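Lactaldehyde dehydrogenase (Methanocaldococcus jannaschii, PDB 3PQA) oxidises lactaldehyde to lactate with NAD(+), a step in the biosynthesis of coenzyme F420, and works as a homotetramer of the aldehyde dehydrogenase family. Local coordinates at residues B[356-359]-B[360-364]; B[383-386]-B[387-391]. One frame throughout, in Å; residues are numbered along the deposited sequence. Where two conformers were deposited one is given.

Interaction 1 (B[356-359]-B[360-364]); sequences LEVD and RDNIL
V358 and N362 meet at about a right angle where the chain leaves a strand and doubles back through a type I beta turn from D359 to N362. The isopropyl group of V358 lies across the base of the asparagine side chain: V358 CB is 3.6 Å from N362 CB, and V358 CG1 sits 3.7 Å from N362 CG. A chi1 of -167° swings the amide of N362 away from its own N and across the valine's CB and CG1, with both polar ends still in use. Its OD1 receives the backbone N of L364 at 3.0 Å in a nearly straight bond (172°) tilted 20° from the carbonyl plane, an Asx turn that carries the chain onward. Its ND2 gives one hydrogen to the backbone O of A333 and another to a water that also accepts from D359 N, so this buried amide is well satisfied.

The turn itself is closed by the backbone bond from N362 N to D359 O, 3.0 Å long. D359 suits the first position because its carboxylate can fold back over the turn: OD1 takes the N-H of D361 at 2.9 Å on the anti side but out of the carboxylate plane, a bent bond. The same oxygen lies 4.1 Å from D361 OD2, a like-charge approach that exposure to solvent probably eases.

Further back, L356 and L364 also cross at about a right angle, their CD1 methyls 4.0 Å apart. The turn lies between parallel strands 350-357 and 373-379 of a mixed sheet, probably the catalytic domain's from the family fold, away from the likely active-site residues. L356 reaches I334 and L364 reaches V329 and A333 on helix 320-335, while the branched, apolar L364 and V358 both rest on P375 of strand 373-379.

Interaction 2 (B[383-386]-B[387-391]); sequences EMID and IANST
The short helix 384-388 and the turn that ends it form this contact, with side chains and carbonyls meeting one helical turn apart. I387 N bonds to E383 O at 3.0 Å, A388 N to M384 O, and N389 N to I385 O, the last bond more bent (145°).

I385 and N389 lie side by side and point the same way, on the flank that faces helix 404-413. The methyl CG2 of I385, anti to its own backbone N, comes 3.4 Å from N389 ND2, and the isoleucine side chain also packs on F410 and K409. The amide of N389 is engaged beyond the helix: OD1 accepts from E415 N and ND2 donates to N413 O, while a water that accepts from ND2 donates to D386 OD1. Cutting N389 back to an alanine would remove the amide, which would probably leave E415 N and N413 O without these partners and weaken the tie between this turn and the end of helix 404-413.

These residues belong to a helix set against the mixed sheet containing strands 246-250 and 278-284. It lies on the connection from strand 373-379 to strand 396-400, parallel strands of that sheet, as in a beta-alpha-beta crossover. A388, with only a methyl, suits a place close to the sheet, where it touches P247 and I249. I387 turns its longer branch back along the helix, with CG1 3.4 Å from E383 O and CD1 4.2 Å from E383 CB, and packs on M280 and L282.

S390 finishes the last turn. With OG placed between its backbone N and carbonyl carbon (chi1 69°), the hydroxyl donates to I387 O at 2.6 Å, and S390 N donates at 3.1 Å, so that the OG and N of S390 both hold I387 O.

Overall arrangement
Following the chain from the N terminus, interaction 1 comes at the end of strand 350-357 and closes a tight turn, after which the chain runs on to the parallel strand 373-379. Interaction 2 follows that strand, on helix 384-388, and leads toward strand 396-400. The two are in series: neither encloses nor crosses the other, and their centres lie about 13 Å apart. They touch through R360: in one of its two conformers CZ lies 3.6 Å from I387 CG1, and NH1 is 3.9 Å from E383 OE2, at most a long, weak ion pair, so this bridge is less certain. Interaction 1 ties helix 320-335 to strand 373-379 and interaction 2 sets helix 404-413 by strands 246-250 and 278-284, all strands of one mixed sheet.

Interaction 1 (B[356-359]-B[360-364])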
ATOM      1  N   LEU B 356       3.515   8.565  44.972  1.00 19.58           N
ATOM      2  CA  LEU B 356       4.745   8.789  45.713  1.00 20.66           C
ATOM      3  C   LEU B 356       5.702   9.617  44.882  1.00 20.63           C
ATOM      4  O   LEU B 356       5.735   9.492  43.654  1.00 19.53           O
ATOM      5  CB  LEU B 356       5.433   7.463  46.047  1.00 21.07           C
ATOM      6  CG  LEU B 356       4.742   6.449  46.960  1.00 21.32           C
ATOM      7  CD1 LEU B 356       3.845   5.526  46.149  1.00 21.13           C
ATOM      8  CD2 LEU B 356       5.783   5.635  47.696  1.00 21.20           C
ATOM      9  N   GLU B 357       6.487  10.465  45.541  1.00 20.77           N
ATOM     10  CA  GLU B 357       7.629  11.057  44.871  1.00 21.74           C
ATOM     11  C   GLU B 357       8.830  10.181  45.177  1.00 21.20           C
ATOM     12  O   GLU B 357       9.070   9.841  46.337  1.00 21.01           O
ATOM     13  CB  GLU B 357       7.899  12.506  45.290  1.00 23.18           C
ATOM     14  CG  GLU B 357       9.204  13.004  44.668  1.00 24.75           C
ATOM     15  CD  GLU B 357       9.417  14.507  44.719  1.00 23.69           C
ATOM     16  OE1 GLU B 357       8.551  15.239  45.234  1.00 24.79           O
ATOM     17  OE2 GLU B 357      10.466  14.944  44.202  1.00 24.86           O
ATOM     18  N   VAL B 358       9.552   9.785  44.132  1.00 20.46           N
ATOM     19  CA  VAL B 358      10.692   8.877  44.281  1.00 20.33           C
ATOM     20  C   VAL B 358      11.880   9.333  43.432  1.00 20.73           C
ATOM     21  O   VAL B 358      11.749  10.260  42.620  1.00 20.46           O
ATOM     22  CB  VAL B 358      10.308   7.410  43.913  1.00 20.14           C
ATOM     23  CG1 VAL B 358       9.056   6.955  44.670  1.00 19.66           C
ATOM     24  CG2 VAL B 358      10.086   7.262  42.404  1.00 19.68           C
ATOM     25  N   ASP B 359      13.034   8.691  43.606  1.00 22.19           N
ATOM     26  CA  ASP B 359      14.135   8.926  42.685  1.00 24.10           C
ATOM     27  C   ASP B 359      14.220   7.810  41.647  1.00 23.34           C
ATOM     28  O   ASP B 359      13.554   6.777  41.790  1.00 22.47           O
ATOM     29  CB  ASP B 359      15.468   9.203  43.406  1.00 27.43           C
ATOM     30  CG  ASP B 359      16.066   7.979  44.067  1.00 27.20           C
ATOM     31  OD1 ASP B 359      15.888   6.846  43.573  1.00 27.76           O
ATOM     32  OD2 ASP B 359      16.750   8.172  45.099  1.00 27.86           O
ATOM     33  N   ARG B 360      15.034   8.028  40.616  1.00 24.20           N
ATOM     34  CA  ARG B 360      15.131   7.105  39.476  0.50 25.80           C
ATOM     35  C   ARG B 360      15.510   5.668  39.848  1.00 25.51           C
ATOM     36  O   ARG B 360      15.264   4.734  39.081  1.00 25.19           O
ATOM     37  CB  ARG B 360      16.101   7.654  38.421  0.50 27.96           C
ATOM     38  CG  ARG B 360      17.534   7.872  38.910  0.50 28.94           C
ATOM     39  CD  ARG B 360      18.425   8.331  37.762  0.50 28.73           C
ATOM     40  NE  ARG B 360      18.475   7.332  36.698  0.50 29.36           N
ATOM     41  CZ  ARG B 360      19.039   7.520  35.505  0.50 29.13           C
ATOM     42  NH1 ARG B 360      19.605   8.685  35.205  0.50 29.43           N
ATOM     43  NH2 ARG B 360      19.026   6.538  34.609  0.50 29.51           N
ATOM     44  N   ASP B 361      16.108   5.491  41.025  1.00 25.22           N
ATOM     45  CA  ASP B 361      16.550   4.160  41.454  1.00 25.36           C
ATOM     46  C   ASP B 361      15.502   3.371  42.236  1.00 24.65           C
ATOM     47  O   ASP B 361      15.739   2.218  42.582  1.00 24.79           O
ATOM     48  CB  ASP B 361      17.844   4.253  42.272  1.00 26.72           C
ATOM     49  CG  ASP B 361      18.985   4.837  41.478  1.00 27.02           C
ATOM     50  OD1 ASP B 361      19.362   4.250  40.440  1.00 27.00           O
ATOM     51  OD2 ASP B 361      19.505   5.893  41.889  1.00 27.01           O
ATOM     52  N   ASN B 362      14.352   3.988  42.500  1.00 24.06           N
ATOM     53  CA  ASN B 362      13.291   3.357  43.283  1.00 23.60           C
ATOM     54  C   ASN B 362      12.719   2.114  42.607  1.00 24.41           C
ATOM     55  O   ASN B 362      12.599   2.074  41.386  1.00 24.13           O
ATOM     56  CB  ASN B 362      12.181   4.371  43.568  1.00 21.94           C
ATOM     57  CG  ASN B 362      11.210   3.902  44.634  1.00 20.38           C
ATOM     58  OD1 ASN B 362      10.261   3.174  44.349  1.00 21.83           O
ATOM     59  ND2 ASN B 362      11.438   4.328  45.870  1.00 21.83           N
ATOM     60  N   ILE B 363      12.356   1.119  43.417  1.00 25.17           N
ATOM     61  CA  ILE B 363      11.759  -0.133  42.933  1.00 26.03           C
ATOM     62  C   ILE B 363      10.569   0.073  41.969  1.00 25.09           C
ATOM     63  O   ILE B 363      10.397  -0.698  41.019  1.00 24.85           O
ATOM     64  CB  ILE B 363      11.377  -1.085  44.125  1.00 26.84           C
ATOM     65  CG1 ILE B 363      10.974  -2.479  43.634  1.00 27.20           C
ATOM     66  CG2 ILE B 363      10.298  -0.474  45.012  1.00 27.15           C
ATOM     67  CD1 ILE B 363      12.125  -3.287  43.049  1.00 27.03           C
ATOM     68  N   LEU B 364       9.774   1.119  42.200  1.00 23.29           N
ATOM     69  CA  LEU B 364       8.599   1.385  41.359  1.00 21.97           C
ATOM     70  C   LEU B 364       8.962   1.738  39.919  1.00 21.06           C
ATOM     71  O   LEU B 364       8.170   1.514  39.007  1.00 20.75           O
ATOM     72  CB  LEU B 364       7.732   2.498  41.949  1.00 21.63           C
ATOM     73  CG  LEU B 364       7.034   2.207  43.279  1.00 21.76           C
ATOM     74  CD1 LEU B 364       6.321   3.445  43.816  1.00 21.58           C
ATOM     75  CD2 LEU B 364       6.076   1.036  43.149  1.00 21.60           C
TER
HETATM   76  O   HOH W   1      13.404   6.668  45.892  1.00 23.75           O

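Interaction 2 (B[383-386]-B[387-391])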
ATOM      1  N   GLU B 383      17.963  14.224  31.340  1.00 21.85           N
ATOM      2  CA  GLU B 383      18.013  12.917  32.002  1.00 22.92           C
ATOM      3  C   GLU B 383      16.839  12.027  31.594  1.00 21.63           C
ATOM      4  O   GLU B 383      16.834  10.815  31.856  1.00 21.06           O
ATOM      5  CB  GLU B 383      17.945  13.094  33.520  1.00 26.34           C
ATOM      6  CG  GLU B 383      19.009  13.989  34.097  1.00 28.06           C
ATOM      7  CD  GLU B 383      20.402  13.465  33.832  1.00 26.98           C
ATOM      8  OE1 GLU B 383      21.295  14.290  33.553  1.00 28.32           O
ATOM      9  OE2 GLU B 383      20.612  12.231  33.903  1.00 28.27           O
ATOM     10  N   MET B 384      15.827  12.645  30.996  1.00 19.51           N
ATOM     11  CA  MET B 384      14.514  12.014  30.871  1.00 17.81           C
ATOM     12  C   MET B 384      14.497  10.817  29.927  1.00 17.27           C
ATOM     13  O   MET B 384      13.890   9.785  30.249  1.00 17.22           O
ATOM     14  CB  MET B 384      13.456  13.055  30.476  1.00 15.82           C
ATOM     15  CG  MET B 384      13.083  13.977  31.628  1.00 17.99           C
ATOM     16  SD  MET B 384      11.975  15.304  31.120  1.00 14.49           S
ATOM     17  CE  MET B 384      11.670  16.056  32.742  1.00 18.09           C
ATOM     18  N   ILE B 385      15.168  10.942  28.782  1.00 17.10           N
ATOM     19  CA  ILE B 385      15.167   9.860  27.793  1.00 18.15           C
ATOM     20  C   ILE B 385      15.885   8.651  28.381  1.00 17.47           C
ATOM     21  O   ILE B 385      15.401   7.533  28.259  1.00 16.51           O
ATOM     22  CB  ILE B 385      15.734  10.290  26.424  1.00 20.31           C
ATOM     23  CG1 ILE B 385      14.711  11.192  25.729  1.00 21.60           C
ATOM     24  CG2 ILE B 385      16.009   9.077  25.528  1.00 21.71           C
ATOM     25  CD1 ILE B 385      15.197  11.934  24.516  1.00 20.70           C
ATOM     26  N   ASP B 386      17.014   8.881  29.050  1.00 18.30           N
ATOM     27  CA  ASP B 386      17.748   7.781  29.686  1.00 19.67           C
ATOM     28  C   ASP B 386      16.920   7.091  30.770  1.00 17.00           C
ATOM     29  O   ASP B 386      16.883   5.861  30.811  1.00 16.72           O
ATOM     30  CB  ASP B 386      19.101   8.249  30.235  1.00 23.39           C
ATOM     31  CG  ASP B 386      20.136   8.516  29.128  1.00 23.88           C
ATOM     32  OD1 ASP B 386      20.025   7.970  27.993  1.00 23.87           O
ATOM     33  OD2 ASP B 386      21.091   9.265  29.418  1.00 23.96           O
ATOM     34  N   ILE B 387      16.228   7.858  31.618  1.00 15.25           N
ATOM     35  CA  ILE B 387      15.373   7.232  32.640  1.00 14.99           C
ATOM     36  C   ILE B 387      14.234   6.437  31.975  1.00 14.51           C
ATOM     37  O   ILE B 387      13.963   5.275  32.335  1.00 14.45           O
ATOM     38  CB  ILE B 387      14.778   8.248  33.632  1.00 15.90           C
ATOM     39  CG1 ILE B 387      15.886   8.890  34.482  1.00 16.21           C
ATOM     40  CG2 ILE B 387      13.747   7.566  34.529  1.00 16.15           C
ATOM     41  CD1 ILE B 387      15.449  10.200  35.145  1.00 16.09           C
ATOM     42  N   ALA B 388      13.571   7.066  31.010  1.00 14.15           N
ATOM     43  CA  ALA B 388      12.470   6.428  30.285  1.00 14.01           C
ATOM     44  C   ALA B 388      12.884   5.100  29.639  1.00 13.65           C
ATOM     45  O   ALA B 388      12.104   4.138  29.656  1.00 13.53           O
ATOM     46  CB  ALA B 388      11.889   7.400  29.236  1.00 14.09           C
ATOM     47  N   ASN B 389      14.102   5.053  29.094  1.00 14.34           N
ATOM     48  CA  ASN B 389      14.601   3.875  28.359  1.00 16.32           C
ATOM     49  C   ASN B 389      15.308   2.842  29.231  1.00 16.97           C
ATOM     50  O   ASN B 389      15.831   1.847  28.723  1.00 17.09           O
ATOM     51  CB  ASN B 389      15.564   4.310  27.255  1.00 16.98           C
ATOM     52  CG  ASN B 389      14.860   4.976  26.083  1.00 16.38           C
ATOM     53  OD1 ASN B 389      13.665   4.784  25.862  1.00 17.01           O
ATOM     54  ND2 ASN B 389      15.619   5.710  25.294  1.00 16.94           N
ATOM     55  N   SER B 390      15.324   3.080  30.535  1.00 16.78           N
ATOM     56  CA  SER B 390      16.160   2.290  31.439  1.00 17.24           C
ATOM     57  C   SER B 390      15.572   0.945  31.901  1.00 17.97           C
ATOM     58  O   SER B 390      16.205   0.228  32.697  1.00 18.93           O
ATOM     59  CB  SER B 390      16.560   3.138  32.653  1.00 17.20           C
ATOM     60  OG  SER B 390      15.434   3.388  33.471  1.00 17.71           O
ATOM     61  N   THR B 391      14.375   0.598  31.421  1.00 17.11           N
ATOM     62  CA  THR B 391      13.727  -0.648  31.837  1.00 16.58           C
ATOM     63  C   THR B 391      13.934  -1.734  30.795  1.00 16.45           C
ATOM     64  O   THR B 391      14.408  -1.471  29.693  1.00 15.91           O
ATOM     65  CB  THR B 391      12.195  -0.502  32.104  1.00 16.95           C
ATOM     66  OG1 THR B 391      11.476  -0.480  30.857  1.00 18.00           O
ATOM     67  CG2 THR B 391      11.883   0.753  32.910  1.00 18.13           C
TER
HETATM   68  O   HOH W   2      18.504   5.982  25.884  1.00 28.02           O